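Local coordinates for protein AT-less polyketide synthase (Streptomyces platensis subsp. rosaceus, PDB 4TKT) that probably catalyses the decarboxylative condensation that lengthens the growing polyketide chain, as a ketosynthase domain of the isomigrastatin synthase, at residues Ile38-Ala43 with Ser64-Phe69; Gly72-Asp77 with Arg609-Tyr614; Gly136-Glu141 with Asp183-Ser188; Gln143-Glu148 with Leu215-Gly220. One frame throughout, in Å; residues are numbered along the deposited sequence.

Interaction 1: Ile38-Ala43 with Ser64-Phe69; sequences ITEIPA and SKWGGF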
loop_
_atom_site.group_PDB
_atom_site.type_symbol
_atom_site.label_atom_id
_atom_site.label_comp_id
_atom_site.label_asym_id
_atom_site.label_seq_id
_atom_site.Cartn_x
_atom_site.Cartn_y
_atom_site.Cartn_z
ATOM N N ILE A 38 11.834 -12.256 -7.450
ATOM C CA ILE A 38 11.152 -13.166 -8.363
ATOM C C ILE A 38 11.521 -14.620 -8.079
ATOM O O ILE A 38 12.694 -14.955 -7.909
ATOM C CB ILE A 38 11.470 -12.834 -9.833
ATOM C CG1 ILE A 38 10.989 -11.422 -10.167
ATOM C CG2 ILE A 38 10.812 -13.839 -10.765
ATOM C CD1 ILE A 38 9.517 -11.202 -9.888
ATOM N N THR A 39 10.507 -15.476 -8.015
ATOM C CA THR A 39 10.705 -16.897 -7.757
ATOM C C THR A 39 9.891 -17.735 -8.733
ATOM O O THR A 39 9.098 -17.202 -9.507
ATOM C CB THR A 39 10.303 -17.274 -6.319
ATOM O OG1 THR A 39 8.938 -16.896 -6.092
ATOM C CG2 THR A 39 11.193 -16.568 -5.310
ATOM N N GLU A 40 10.092 -19.047 -8.693
ATOM C CA GLU A 40 9.279 -19.955 -9.487
ATOM C C GLU A 40 7.917 -20.122 -8.836
ATOM O O GLU A 40 7.746 -19.796 -7.660
ATOM C CB GLU A 40 9.960 -21.314 -9.645
ATOM C CG GLU A 40 11.181 -21.292 -10.544
ATOM C CD GLU A 40 11.608 -22.680 -10.976
ATOM O OE1 GLU A 40 10.896 -23.652 -10.642
ATOM O OE2 GLU A 40 12.653 -22.800 -11.652
ATOM N N ILE A 41 6.952 -20.619 -9.604
ATOM C CA ILE A 41 5.608 -20.861 -9.093
ATOM C C ILE A 41 5.654 -21.762 -7.863
ATOM O O ILE A 41 6.164 -22.881 -7.932
ATOM C CB ILE A 41 4.704 -21.522 -10.151
ATOM C CG1 ILE A 41 4.849 -20.831 -11.507
ATOM C CG2 ILE A 41 3.252 -21.521 -9.686
ATOM C CD1 ILE A 41 4.216 -19.468 -11.567
ATOM N N PRO A 42 5.130 -21.271 -6.730
ATOM C CA PRO A 42 5.081 -22.057 -5.494
ATOM C C PRO A 42 4.268 -23.329 -5.681
ATOM O O PRO A 42 3.155 -23.264 -6.201
ATOM C CB PRO A 42 4.400 -21.113 -4.500
ATOM C CG PRO A 42 4.629 -19.752 -5.049
ATOM C CD PRO A 42 4.595 -19.914 -6.538
ATOM N N ALA A 43 4.824 -24.461 -5.261
ATOM C CA ALA A 43 4.194 -25.765 -5.455
ATOM C C ALA A 43 2.792 -25.849 -4.853
ATOM O O ALA A 43 1.961 -26.630 -5.313
ATOM C CB ALA A 43 5.077 -26.858 -4.870
ATOM N N SER A 64 6.360 -19.580 -19.325
ATOM C CA SER A 64 6.719 -18.845 -18.119
ATOM C C SER A 64 6.437 -19.686 -16.884
ATOM O O SER A 64 5.394 -20.334 -16.791
ATOM C CB SER A 64 5.952 -17.525 -18.037
ATOM O OG SER A 64 6.202 -16.873 -16.805
ATOM N N LYS A 65 7.369 -19.677 -15.937
ATOM C CA LYS A 65 7.188 -20.406 -14.687
ATOM C C LYS A 65 7.651 -19.576 -13.496
ATOM O O LYS A 65 7.967 -20.114 -12.435
ATOM C CB LYS A 65 7.941 -21.736 -14.728
ATOM C CG LYS A 65 9.439 -21.602 -14.926
ATOM C CD LYS A 65 10.122 -22.955 -14.816
ATOM C CE LYS A 65 11.634 -22.825 -14.863
ATOM N NZ LYS A 65 12.307 -24.130 -14.603
ATOM N N TRP A 66 7.681 -18.260 -13.678
ATOM C CA TRP A 66 8.155 -17.354 -12.640
ATOM C C TRP A 66 7.087 -16.346 -12.235
ATOM O O TRP A 66 6.092 -16.161 -12.939
ATOM C CB TRP A 66 9.408 -16.619 -13.113
ATOM C CG TRP A 66 10.501 -17.532 -13.558
ATOM C CD1 TRP A 66 11.484 -18.073 -12.782
ATOM C CD2 TRP A 66 10.727 -18.016 -14.887
ATOM N NE1 TRP A 66 12.308 -18.865 -13.545
ATOM C CE2 TRP A 66 11.865 -18.845 -14.841
ATOM C CE3 TRP A 66 10.076 -17.830 -16.110
ATOM C CZ2 TRP A 66 12.368 -19.486 -15.973
ATOM C CZ3 TRP A 66 10.579 -18.465 -17.234
ATOM C CH2 TRP A 66 11.712 -19.285 -17.157
ATOM N N GLY A 67 7.302 -15.691 -11.099
ATOM C CA GLY A 67 6.400 -14.652 -10.640
ATOM C C GLY A 67 6.832 -14.012 -9.335
ATOM O O GLY A 67 7.654 -14.560 -8.603
ATOM N N GLY A 68 6.283 -12.835 -9.055
ATOM C CA GLY A 68 6.471 -12.194 -7.767
ATOM C C GLY A 68 5.307 -12.591 -6.886
ATOM O O GLY A 68 4.172 -12.178 -7.127
ATOM N N PHE A 69 5.575 -13.408 -5.875
ATOM C CA PHE A 69 4.497 -13.997 -5.091
ATOM C C PHE A 69 4.468 -13.535 -3.646
ATOM O O PHE A 69 5.508 -13.362 -3.017
ATOM C CB PHE A 69 4.593 -15.522 -5.128
ATOM C CG PHE A 69 4.276 -16.114 -6.466
ATOM C CD1 PHE A 69 2.963 -16.333 -6.844
ATOM C CD2 PHE A 69 5.288 -16.448 -7.349
ATOM C CE1 PHE A 69 2.665 -16.875 -8.074
ATOM C CE2 PHE A 69 4.995 -16.995 -8.580
ATOM C CZ PHE A 69 3.681 -17.204 -8.943
#
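T39 and G67 are joined by a reciprocal pair of backbone hydrogen bonds. T39 N gives a nearly straight bond to G67 O at 3.1 Å (174° at the hydrogen), and G67 N returns one to T39 O at 2.8 Å. The third backbone bond runs from I41 N to K65 O, with the donor standing above the carbonyl plane. Two CA-H...O contacts accompany these bonds, W66 CA to T39 O and E40 CA to K65 O, the latter at 3.2 Å.

The bonds define a very short two-stranded antiparallel sheet of 39-40 with 66-67, separate from the large central sheet of the thiolase-type fold. E40 and W66 form its non-hydrogen-bonded pair, and their side chains diverge. The loop it closes, residues 44-63, contains neither helix nor strand.

Charge enters at one place. E40 runs alongside K65 in the same direction; with K65 CG between its backbone N and carbonyl carbon (chi1 60°) and the chain extended beyond, NZ meets E40 OE2 at 3.3 Å in a weak salt bridge.

Apolar packing gathers on F69. P42 CD sits over the middle of one face of its ring, 3.5 Å from the centroid and 9° off the normal, a CH-pi contact. I41 CD1 comes in at the edge instead, 3.5 Å from F69 CZ. Away from the F69 ring, I38 CG2 meets W66 CB at 3.9 Å, the two side chains crossing at roughly a right angle. Y222 of helix 220-227 packs against both I41 and F69, and its hydroxyl bonds W66 O.

Interaction 2: Gly72-Asp77 with Arg609-Tyr614; sequences GIDEFD and RERYWY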
loop_
_atom_site.group_PDB
_atom_site.type_symbol
_atom_site.label_atom_id
_atom_site.label_comp_id
_atom_site.label_asym_id
_atom_site.label_seq_id
_atom_site.Cartn_x
_atom_site.Cartn_y
_atom_site.Cartn_z
ATOM N N GLY A 72 1.230 -16.920 1.847
ATOM C CA GLY A 72 0.003 -17.190 2.574
ATOM C C GLY A 72 -1.153 -16.291 2.185
ATOM O O GLY A 72 -1.708 -15.588 3.030
ATOM N N ILE A 73 -1.523 -16.312 0.907
ATOM C CA ILE A 73 -2.636 -15.499 0.430
ATOM C C ILE A 73 -3.975 -16.106 0.844
ATOM O O ILE A 73 -5.029 -15.507 0.634
ATOM C CB ILE A 73 -2.610 -15.328 -1.103
ATOM C CG1 ILE A 73 -2.820 -16.672 -1.799
ATOM C CG2 ILE A 73 -1.306 -14.684 -1.554
ATOM C CD1 ILE A 73 -2.924 -16.553 -3.295
ATOM N N ASP A 74 -3.928 -17.298 1.431
ATOM C CA ASP A 74 -5.128 -17.942 1.950
ATOM C C ASP A 74 -5.304 -17.674 3.441
ATOM O O ASP A 74 -6.304 -18.076 4.037
ATOM C CB ASP A 74 -5.085 -19.446 1.688
ATOM C CG ASP A 74 -3.857 -20.111 2.281
ATOM O OD1 ASP A 74 -2.858 -19.411 2.551
ATOM O OD2 ASP A 74 -3.888 -21.345 2.466
ATOM N N GLU A 75 -4.329 -16.996 4.040
ATOM C CA GLU A 75 -4.391 -16.658 5.458
ATOM C C GLU A 75 -5.300 -15.452 5.675
ATOM O O GLU A 75 -5.238 -14.479 4.926
ATOM C CB GLU A 75 -2.992 -16.381 6.010
ATOM C CG GLU A 75 -2.045 -17.567 5.907
ATOM C CD GLU A 75 -0.631 -17.228 6.336
ATOM O OE1 GLU A 75 -0.361 -16.039 6.612
ATOM O OE2 GLU A 75 0.210 -18.150 6.397
ATOM N N PHE A 76 -6.140 -15.523 6.703
ATOM C CA PHE A 76 -7.145 -14.492 6.938
ATOM C C PHE A 76 -7.666 -14.542 8.372
ATOM O O PHE A 76 -7.639 -15.592 9.013
ATOM C CB PHE A 76 -8.299 -14.656 5.943
ATOM C CG PHE A 76 -9.292 -13.528 5.961
ATOM C CD1 PHE A 76 -8.867 -12.210 5.927
ATOM C CD2 PHE A 76 -10.654 -13.789 5.988
ATOM C CE1 PHE A 76 -9.781 -11.173 5.934
ATOM C CE2 PHE A 76 -11.572 -12.755 5.991
ATOM C CZ PHE A 76 -11.135 -11.447 5.964
ATOM N N ASP A 77 -8.140 -13.405 8.868
ATOM C CA ASP A 77 -8.681 -13.308 10.221
ATOM C C ASP A 77 -10.146 -12.884 10.174
ATOM O O ASP A 77 -10.470 -11.741 10.488
ATOM C CB ASP A 77 -7.864 -12.309 11.042
ATOM C CG ASP A 77 -8.166 -12.373 12.531
ATOM O OD1 ASP A 77 -9.198 -12.961 12.926
ATOM O OD2 ASP A 77 -7.363 -11.817 13.309
ATOM N N ARG A 609 -3.439 -15.955 11.383
ATOM C CA ARG A 609 -2.978 -16.450 10.088
ATOM C C ARG A 609 -3.522 -17.836 9.761
ATOM O O ARG A 609 -2.796 -18.695 9.261
ATOM C CB ARG A 609 -1.447 -16.472 10.051
ATOM C CG ARG A 609 -0.801 -15.105 10.234
ATOM C CD ARG A 609 0.691 -15.216 10.541
ATOM N NE ARG A 609 1.439 -15.867 9.467
ATOM C CZ ARG A 609 1.832 -17.138 9.491
ATOM N NH1 ARG A 609 1.551 -17.903 10.536
ATOM N NH2 ARG A 609 2.508 -17.644 8.466
ATOM N N GLU A 610 -4.804 -18.046 10.039
ATOM C CA GLU A 610 -5.456 -19.312 9.728
ATOM C C GLU A 610 -5.831 -19.372 8.248
ATOM O O GLU A 610 -6.190 -18.359 7.651
ATOM C CB GLU A 610 -6.685 -19.503 10.616
ATOM C CG GLU A 610 -7.466 -18.220 10.855
ATOM C CD GLU A 610 -8.182 -18.203 12.192
ATOM O OE1 GLU A 610 -7.718 -18.894 13.124
ATOM O OE2 GLU A 610 -9.207 -17.495 12.311
ATOM N N ARG A 611 -5.743 -20.563 7.665
ATOM C CA ARG A 611 -5.889 -20.736 6.223
ATOM C C ARG A 611 -7.329 -21.005 5.789
ATOM O O ARG A 611 -8.017 -21.841 6.372
ATOM C CB ARG A 611 -4.983 -21.877 5.749
ATOM C CG ARG A 611 -3.498 -21.640 6.014
ATOM C CD ARG A 611 -2.691 -22.933 5.944
ATOM N NE ARG A 611 -2.771 -23.581 4.637
ATOM C CZ ARG A 611 -1.856 -23.454 3.680
ATOM N NH1 ARG A 611 -0.784 -22.699 3.880
ATOM N NH2 ARG A 611 -2.012 -24.082 2.521
ATOM N N TYR A 612 -7.774 -20.294 4.756
ATOM C CA TYR A 612 -9.103 -20.499 4.189
ATOM C C TYR A 612 -9.041 -20.635 2.671
ATOM O O TYR A 612 -8.413 -19.825 1.991
ATOM C CB TYR A 612 -10.035 -19.350 4.574
ATOM C CG TYR A 612 -10.240 -19.229 6.062
ATOM C CD1 TYR A 612 -11.233 -19.956 6.705
ATOM C CD2 TYR A 612 -9.432 -18.401 6.827
ATOM C CE1 TYR A 612 -11.421 -19.856 8.070
ATOM C CE2 TYR A 612 -9.610 -18.295 8.188
ATOM C CZ TYR A 612 -10.604 -19.023 8.807
ATOM O OH TYR A 612 -10.782 -18.917 10.165
ATOM N N TRP A 613 -9.697 -21.663 2.148
ATOM C CA TRP A 613 -9.707 -21.913 0.714
ATOM C C TRP A 613 -11.045 -22.533 0.310
ATOM O O TRP A 613 -11.774 -23.047 1.155
ATOM C CB TRP A 613 -8.536 -22.820 0.328
ATOM C CG TRP A 613 -8.027 -22.608 -1.069
ATOM C CD1 TRP A 613 -8.043 -23.510 -2.092
ATOM C CD2 TRP A 613 -7.425 -21.417 -1.595
ATOM N NE1 TRP A 613 -7.486 -22.958 -3.220
ATOM C CE2 TRP A 613 -7.099 -21.674 -2.941
ATOM C CE3 TRP A 613 -7.131 -20.161 -1.059
ATOM C CZ2 TRP A 613 -6.496 -20.721 -3.757
ATOM C CZ3 TRP A 613 -6.532 -19.216 -1.871
ATOM C CH2 TRP A 613 -6.220 -19.501 -3.204
ATOM N N TYR A 614 -11.364 -22.487 -0.978
ATOM C CA TYR A 614 -12.680 -22.909 -1.457
ATOM C C TYR A 614 -12.933 -24.407 -1.266
ATOM O O TYR A 614 -14.073 -24.864 -1.332
ATOM C CB TYR A 614 -12.849 -22.538 -2.935
ATOM C CG TYR A 614 -12.168 -23.499 -3.879
ATOM C CD1 TYR A 614 -10.798 -23.435 -4.097
ATOM C CD2 TYR A 614 -12.895 -24.476 -4.551
ATOM C CE1 TYR A 614 -10.170 -24.318 -4.954
ATOM C CE2 TYR A 614 -12.278 -25.361 -5.409
ATOM C CZ TYR A 614 -10.916 -25.279 -5.607
ATOM O OH TYR A 614 -10.298 -26.160 -6.462
HETATM O O HOH W 1 -0.506 -20.689 8.447
HETATM O O HOH W 2 -10.601 -15.173 12.726
#
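D74 O takes the backbone N-H of Y612 at 2.8 Å and, less strongly, a CA-H...O contact from R611. Two residues on, F76 N bonds E610 O at 3.0 Å. The type I turn G72-E75 leads into this weakly bonded antiparallel strand pair, in which E75 lies opposite R611. The C-terminal tail is thereby laid back on the ketosynthase, consistent with linkers carrying an Arg-Tyr-Trp sequence in other modular synthases.

Two arginines lie under carboxylates. R611, bent at chi3 (60°), turns its guanidinium face to D74 OD2, which stands over the centre 3.3 Å from NE, the two planes 88° apart. E75 OE2 lies likewise over one face of the R609 guanidinium, 3.1 Å from NH2, and a water links it weakly to R609 O. D74 CB also reaches W613 CE3 at 3.5 Å, while the edge of Y612 meets F76 O in the ring plane, its CE2 at 3.4 Å.

A second water donates to both D77 OD1 and E610 OE2, which would temper the repulsion between two acids. Because no arginine N-H points at D74 OD2 or E75 OE2, the salt bridges are essentially electrostatic and probably tolerant of small shifts in arginine orientation.

Interaction 3: Gly136-Glu141 with Asp183-Ser188; sequences GAMYSE and DTMCAS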
loop_
_atom_site.group_PDB
_atom_site.type_symbol
_atom_site.label_atom_id
_atom_site.label_comp_id
_atom_site.label_asym_id
_atom_site.label_seq_id
_atom_site.Cartn_x
_atom_site.Cartn_y
_atom_site.Cartn_z
ATOM N N GLY A 136 -8.551 -0.645 -7.109
ATOM C CA GLY A 136 -8.244 -1.070 -8.459
ATOM C C GLY A 136 -7.943 -2.554 -8.509
ATOM O O GLY A 136 -7.117 -3.052 -7.744
ATOM N N ALA A 137 -8.623 -3.262 -9.404
ATOM C CA ALA A 137 -8.388 -4.687 -9.604
ATOM C C ALA A 137 -8.854 -5.081 -10.997
ATOM O O ALA A 137 -9.710 -4.414 -11.572
ATOM C CB ALA A 137 -9.102 -5.502 -8.548
HETATM N N MSE A 138 -8.302 -6.163 -11.540
HETATM C CA MSE A 138 -8.644 -6.553 -12.903
HETATM C C MSE A 138 -8.942 -8.043 -13.088
HETATM O O MSE A 138 -9.489 -8.436 -14.116
HETATM C CB MSE A 138 -7.523 -6.141 -13.859
HETATM C CG MSE A 138 -6.182 -6.811 -13.602
HETATM SE SE MSE A 138 -4.837 -6.335 -14.947
HETATM C CE MSE A 138 -5.646 -7.163 -16.514
ATOM N N TYR A 139 -8.594 -8.869 -12.107
ATOM C CA TYR A 139 -8.813 -10.312 -12.227
ATOM C C TYR A 139 -9.847 -10.838 -11.243
ATOM O O TYR A 139 -9.869 -10.437 -10.081
ATOM C CB TYR A 139 -7.505 -11.081 -12.024
ATOM C CG TYR A 139 -6.488 -10.894 -13.123
ATOM C CD1 TYR A 139 -6.698 -11.430 -14.386
ATOM C CD2 TYR A 139 -5.308 -10.199 -12.890
ATOM C CE1 TYR A 139 -5.767 -11.267 -15.396
ATOM C CE2 TYR A 139 -4.369 -10.030 -13.893
ATOM C CZ TYR A 139 -4.605 -10.567 -15.145
ATOM O OH TYR A 139 -3.679 -10.404 -16.149
ATOM N N SER A 140 -10.692 -11.746 -11.719
ATOM C CA SER A 140 -11.609 -12.488 -10.859
ATOM C C SER A 140 -11.410 -13.980 -11.068
ATOM O O SER A 140 -12.289 -14.661 -11.592
ATOM C CB SER A 140 -13.060 -12.110 -11.142
ATOM O OG SER A 140 -13.325 -10.782 -10.735
ATOM N N GLU A 141 -10.252 -14.481 -10.650
ATOM C CA GLU A 141 -9.847 -15.846 -10.962
ATOM C C GLU A 141 -10.339 -16.903 -9.976
ATOM O O GLU A 141 -10.550 -18.050 -10.367
ATOM C CB GLU A 141 -8.328 -15.924 -11.050
ATOM C CG GLU A 141 -7.745 -15.207 -12.246
ATOM C CD GLU A 141 -6.253 -15.431 -12.370
ATOM O OE1 GLU A 141 -5.539 -15.282 -11.351
ATOM O OE2 GLU A 141 -5.800 -15.769 -13.485
ATOM N N ASP A 183 -11.629 -0.896 -12.974
ATOM C CA ASP A 183 -10.748 -1.727 -13.772
ATOM C C ASP A 183 -10.292 -0.969 -15.013
ATOM O O ASP A 183 -11.091 -0.658 -15.893
ATOM C CB ASP A 183 -11.441 -3.034 -14.166
ATOM C CG ASP A 183 -10.522 -3.977 -14.922
ATOM O OD1 ASP A 183 -9.300 -3.723 -14.947
ATOM O OD2 ASP A 183 -11.016 -4.972 -15.494
ATOM N N THR A 184 -9.004 -0.655 -15.054
ATOM C CA THR A 184 -8.370 -0.136 -16.257
ATOM C C THR A 184 -7.098 -0.937 -16.486
ATOM O O THR A 184 -6.110 -0.427 -17.011
ATOM C CB THR A 184 -8.040 1.359 -16.149
ATOM O OG1 THR A 184 -7.171 1.577 -15.032
ATOM C CG2 THR A 184 -9.311 2.175 -15.963
HETATM N N MSE A 185 -7.148 -2.198 -16.065
HETATM C CA MSE A 185 -6.019 -3.121 -16.144
HETATM C C MSE A 185 -4.804 -2.609 -15.371
HETATM O O MSE A 185 -4.912 -2.271 -14.195
HETATM C CB MSE A 185 -5.649 -3.394 -17.602
HETATM C CG MSE A 185 -6.841 -3.769 -18.469
HETATM SE SE MSE A 185 -6.345 -4.794 -20.049
HETATM C CE MSE A 185 -8.030 -4.702 -21.033
ATOM N N CYS A 186 -3.656 -2.549 -16.039
ATOM C CA CYS A 186 -2.392 -2.214 -15.387
ATOM C C CYS A 186 -2.416 -0.841 -14.712
ATOM O O CYS A 186 -1.639 -0.580 -13.795
ATOM C CB CYS A 186 -1.244 -2.266 -16.402
ATOM S SG CYS A 186 -1.200 -3.760 -17.433
ATOM N N ALA A 187 -3.310 0.029 -15.166
ATOM C CA ALA A 187 -3.383 1.388 -14.640
ATOM C C ALA A 187 -4.447 1.541 -13.555
ATOM O O ALA A 187 -4.752 2.659 -13.139
ATOM C CB ALA A 187 -3.651 2.369 -15.770
ATOM N N SER A 188 -5.001 0.423 -13.091
ATOM C CA SER A 188 -6.152 0.455 -12.188
ATOM C C SER A 188 -5.907 1.234 -10.898
ATOM O O SER A 188 -6.692 2.116 -10.552
ATOM C CB SER A 188 -6.595 -0.965 -11.851
ATOM O OG SER A 188 -7.115 -1.607 -13.001
#
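The sequence DTMCAS of 183-188 corresponds to the DTxCSS motif around the active-site cysteine of ketosynthases, with alanine (A187) in place of its first serine; the cysteine carries the acyl chain in relatives, and C186 probably does so here. Residues 136-138, at and just beyond the end of strand 129-136, pack against this turn. M138, present as selenomethionine, makes the largest part of the contact: bent at chi3 (-66°), it lays SE against M185 CA at 3.6 Å and brings CE to 3.9 Å from M185 CB, the two selenomethionines crossing at about a right angle. Nearer the backbone, M138 CB meets D183 OD1 at 3.2 Å, and D183 CB rests against A137 O. At the far end S188 CB packs 3.8 Å from G136 CA, where the glycine lets the start of a helix come close to the strand.

These contacts between the segments are van der Waals in kind; the polar bonds lie within 183-188. D183, its CG anti to the backbone N (chi1 -176°), turns OD1 to accept from M185 N at 2.9 Å, forming an Asx turn in which the donor lies 31° out of the carboxylate plane on the anti side. S188 OG is used twice, accepting from T184 N at 2.9 Å and donating to M185 O at 2.6 Å, while M185 O also receives S188 N.

A187 is the N-cap of helix 188-202, and G136 still bonds to strand 208-214 while A137 bonds to V182, so the contact lies where two neighbouring strands of the central sheet end.

Interaction 4: Gln143-Glu148 with Leu215-Gly220; sequences QLYGAE and LSVHPG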
loop_
_atom_site.group_PDB
_atom_site.type_symbol
_atom_site.label_atom_id
_atom_site.label_comp_id
_atom_site.label_asym_id
_atom_site.label_seq_id
_atom_site.Cartn_x
_atom_site.Cartn_y
_atom_site.Cartn_z
ATOM N N GLN A 143 -13.119 -17.363 -8.672
ATOM C CA GLN A 143 -14.341 -17.812 -9.327
ATOM C C GLN A 143 -14.188 -19.087 -10.172
ATOM O O GLN A 143 -15.064 -19.953 -10.173
ATOM C CB GLN A 143 -14.844 -16.670 -10.208
ATOM C CG GLN A 143 -16.294 -16.726 -10.601
ATOM C CD GLN A 143 -16.680 -15.526 -11.434
ATOM O OE1 GLN A 143 -15.818 -14.758 -11.864
ATOM N NE2 GLN A 143 -17.977 -15.350 -11.662
ATOM N N LEU A 144 -13.073 -19.192 -10.892
ATOM C CA LEU A 144 -12.849 -20.297 -11.820
ATOM C C LEU A 144 -12.755 -21.645 -11.116
ATOM O O LEU A 144 -13.140 -22.674 -11.673
ATOM C CB LEU A 144 -11.579 -20.049 -12.634
ATOM C CG LEU A 144 -11.590 -18.776 -13.481
ATOM C CD1 LEU A 144 -10.203 -18.468 -14.005
ATOM C CD2 LEU A 144 -12.572 -18.926 -14.626
ATOM N N TYR A 145 -12.236 -21.638 -9.895
ATOM C CA TYR A 145 -12.096 -22.868 -9.128
ATOM C C TYR A 145 -13.459 -23.493 -8.854
ATOM O O TYR A 145 -13.629 -24.707 -8.975
ATOM C CB TYR A 145 -11.353 -22.600 -7.817
ATOM C CG TYR A 145 -9.855 -22.522 -7.989
ATOM C CD1 TYR A 145 -9.162 -23.522 -8.659
ATOM C CD2 TYR A 145 -9.135 -21.444 -7.501
ATOM C CE1 TYR A 145 -7.792 -23.456 -8.826
ATOM C CE2 TYR A 145 -7.764 -21.369 -7.664
ATOM C CZ TYR A 145 -7.099 -22.377 -8.327
ATOM O OH TYR A 145 -5.736 -22.307 -8.491
ATOM N N GLY A 146 -14.429 -22.654 -8.503
ATOM C CA GLY A 146 -15.773 -23.120 -8.218
ATOM C C GLY A 146 -16.428 -23.778 -9.416
ATOM O O GLY A 146 -17.165 -24.754 -9.276
ATOM N N ALA A 147 -16.154 -23.242 -10.601
ATOM C CA ALA A 147 -16.702 -23.789 -11.834
ATOM C C ALA A 147 -16.034 -25.114 -12.185
ATOM O O ALA A 147 -16.692 -26.050 -12.646
ATOM C CB ALA A 147 -16.541 -22.794 -12.975
ATOM N N GLU A 148 -14.724 -25.182 -11.968
ATOM C CA GLU A 148 -13.963 -26.396 -12.239
ATOM C C GLU A 148 -14.406 -27.516 -11.311
ATOM O O GLU A 148 -14.384 -28.687 -11.676
ATOM C CB GLU A 148 -12.462 -26.144 -12.083
ATOM C CG GLU A 148 -11.881 -25.212 -13.134
ATOM C CD GLU A 148 -10.433 -24.847 -12.864
ATOM O OE1 GLU A 148 -9.941 -25.126 -11.750
ATOM O OE2 GLU A 148 -9.786 -24.281 -13.769
ATOM N N LEU A 215 -3.642 -10.629 -7.386
ATOM C CA LEU A 215 -3.128 -11.931 -6.979
ATOM C C LEU A 215 -3.079 -12.903 -8.151
ATOM O O LEU A 215 -3.820 -12.757 -9.125
ATOM C CB LEU A 215 -3.983 -12.516 -5.851
ATOM C CG LEU A 215 -4.057 -11.693 -4.563
ATOM C CD1 LEU A 215 -4.925 -12.384 -3.522
ATOM C CD2 LEU A 215 -2.661 -11.422 -4.011
ATOM N N SER A 216 -2.199 -13.893 -8.051
ATOM C CA SER A 216 -2.103 -14.936 -9.064
ATOM C C SER A 216 -2.524 -16.271 -8.465
ATOM O O SER A 216 -1.682 -17.082 -8.081
ATOM C CB SER A 216 -0.681 -15.027 -9.622
ATOM O OG SER A 216 -0.292 -13.813 -10.243
ATOM N N VAL A 217 -3.830 -16.500 -8.394
ATOM C CA VAL A 217 -4.362 -17.649 -7.671
ATOM C C VAL A 217 -4.698 -18.829 -8.580
ATOM O O VAL A 217 -5.029 -19.914 -8.103
ATOM C CB VAL A 217 -5.625 -17.260 -6.881
ATOM C CG1 VAL A 217 -5.377 -15.983 -6.089
ATOM C CG2 VAL A 217 -6.790 -17.069 -7.822
ATOM N N HIS A 218 -4.603 -18.619 -9.888
ATOM C CA HIS A 218 -5.042 -19.615 -10.859
ATOM C C HIS A 218 -4.050 -19.715 -12.025
ATOM O O HIS A 218 -3.475 -18.711 -12.443
ATOM C CB HIS A 218 -6.444 -19.256 -11.359
ATOM C CG HIS A 218 -7.143 -20.368 -12.075
ATOM N ND1 HIS A 218 -7.068 -20.536 -13.441
ATOM C CD2 HIS A 218 -7.942 -21.359 -11.618
ATOM C CE1 HIS A 218 -7.787 -21.586 -13.793
ATOM N NE2 HIS A 218 -8.328 -22.104 -12.706
ATOM N N PRO A 219 -3.836 -20.932 -12.547
ATOM C CA PRO A 219 -2.875 -21.116 -13.642
ATOM C C PRO A 219 -3.314 -20.474 -14.962
ATOM O O PRO A 219 -2.480 -20.270 -15.846
ATOM C CB PRO A 219 -2.792 -22.641 -13.781
ATOM C CG PRO A 219 -4.067 -23.148 -13.198
ATOM C CD PRO A 219 -4.390 -22.214 -12.077
ATOM N N GLY A 220 -4.599 -20.156 -15.083
ATOM C CA GLY A 220 -5.146 -19.588 -16.303
ATOM C C GLY A 220 -4.400 -18.371 -16.816
ATOM O O GLY A 220 -4.160 -18.244 -18.018
#
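With chi1 at -165°, H218 holds its imidazole opposite its own backbone nitrogen and out against helix 142-151, where L144, Y145 and E148 receive it. The extended chain of E148 comes from the other direction and presents OE2 to H218 NE2 at 2.8 Å. That oxygen lies in the imidazole plane, although the histidine approaches from above the carboxylate plane. L144 CD1 covers one ring face in a CH-pi contact, 3.9 Å from the centroid, while P219 CD lies over the opposite face.

The histidine also introduces helix 220-227: ND1 accepts from G220 N at 3.0 Å, a capping bond at the turn between strand 208-214 and that helix. With NE2 donating and ND1 accepting, the ring's rotation is fixed, and a neutral imidazole would suit both bonds.

Y145 meets the same group by its face. H218 CD2 points at the tyrosine ring, 3.5 Å from CE1, in an edge-to-face pair with planes 61° apart. The phenol then reaches past the imidazole, and Y145 OH donates a short 2.5 Å bond to V217 O in the carbonyl plane.

How the interactions relate
From the N terminus, interaction 1 closes the short loop between 38-43 and 64-69, and interaction 2 opens directly after it at 72-77, ending only at 609-614. Interactions 3 and 4 lie inside that long loop and cross each other, since their segments alternate. Interaction 3 joins the ends of strands 129-136 and 179-182 at the start of helix 188-202; interaction 4 sets helix 142-151 against the turn from strand 208-214 into helix 220-227. Residues 215-220 are the meeting ground: S216 packs on F69 of interaction 1, V217 on I73 of interaction 2, and E141 of interaction 3 lies beside the backbone there. Y145 further packs on W613 and Y614, joining the tail to helix 142-151.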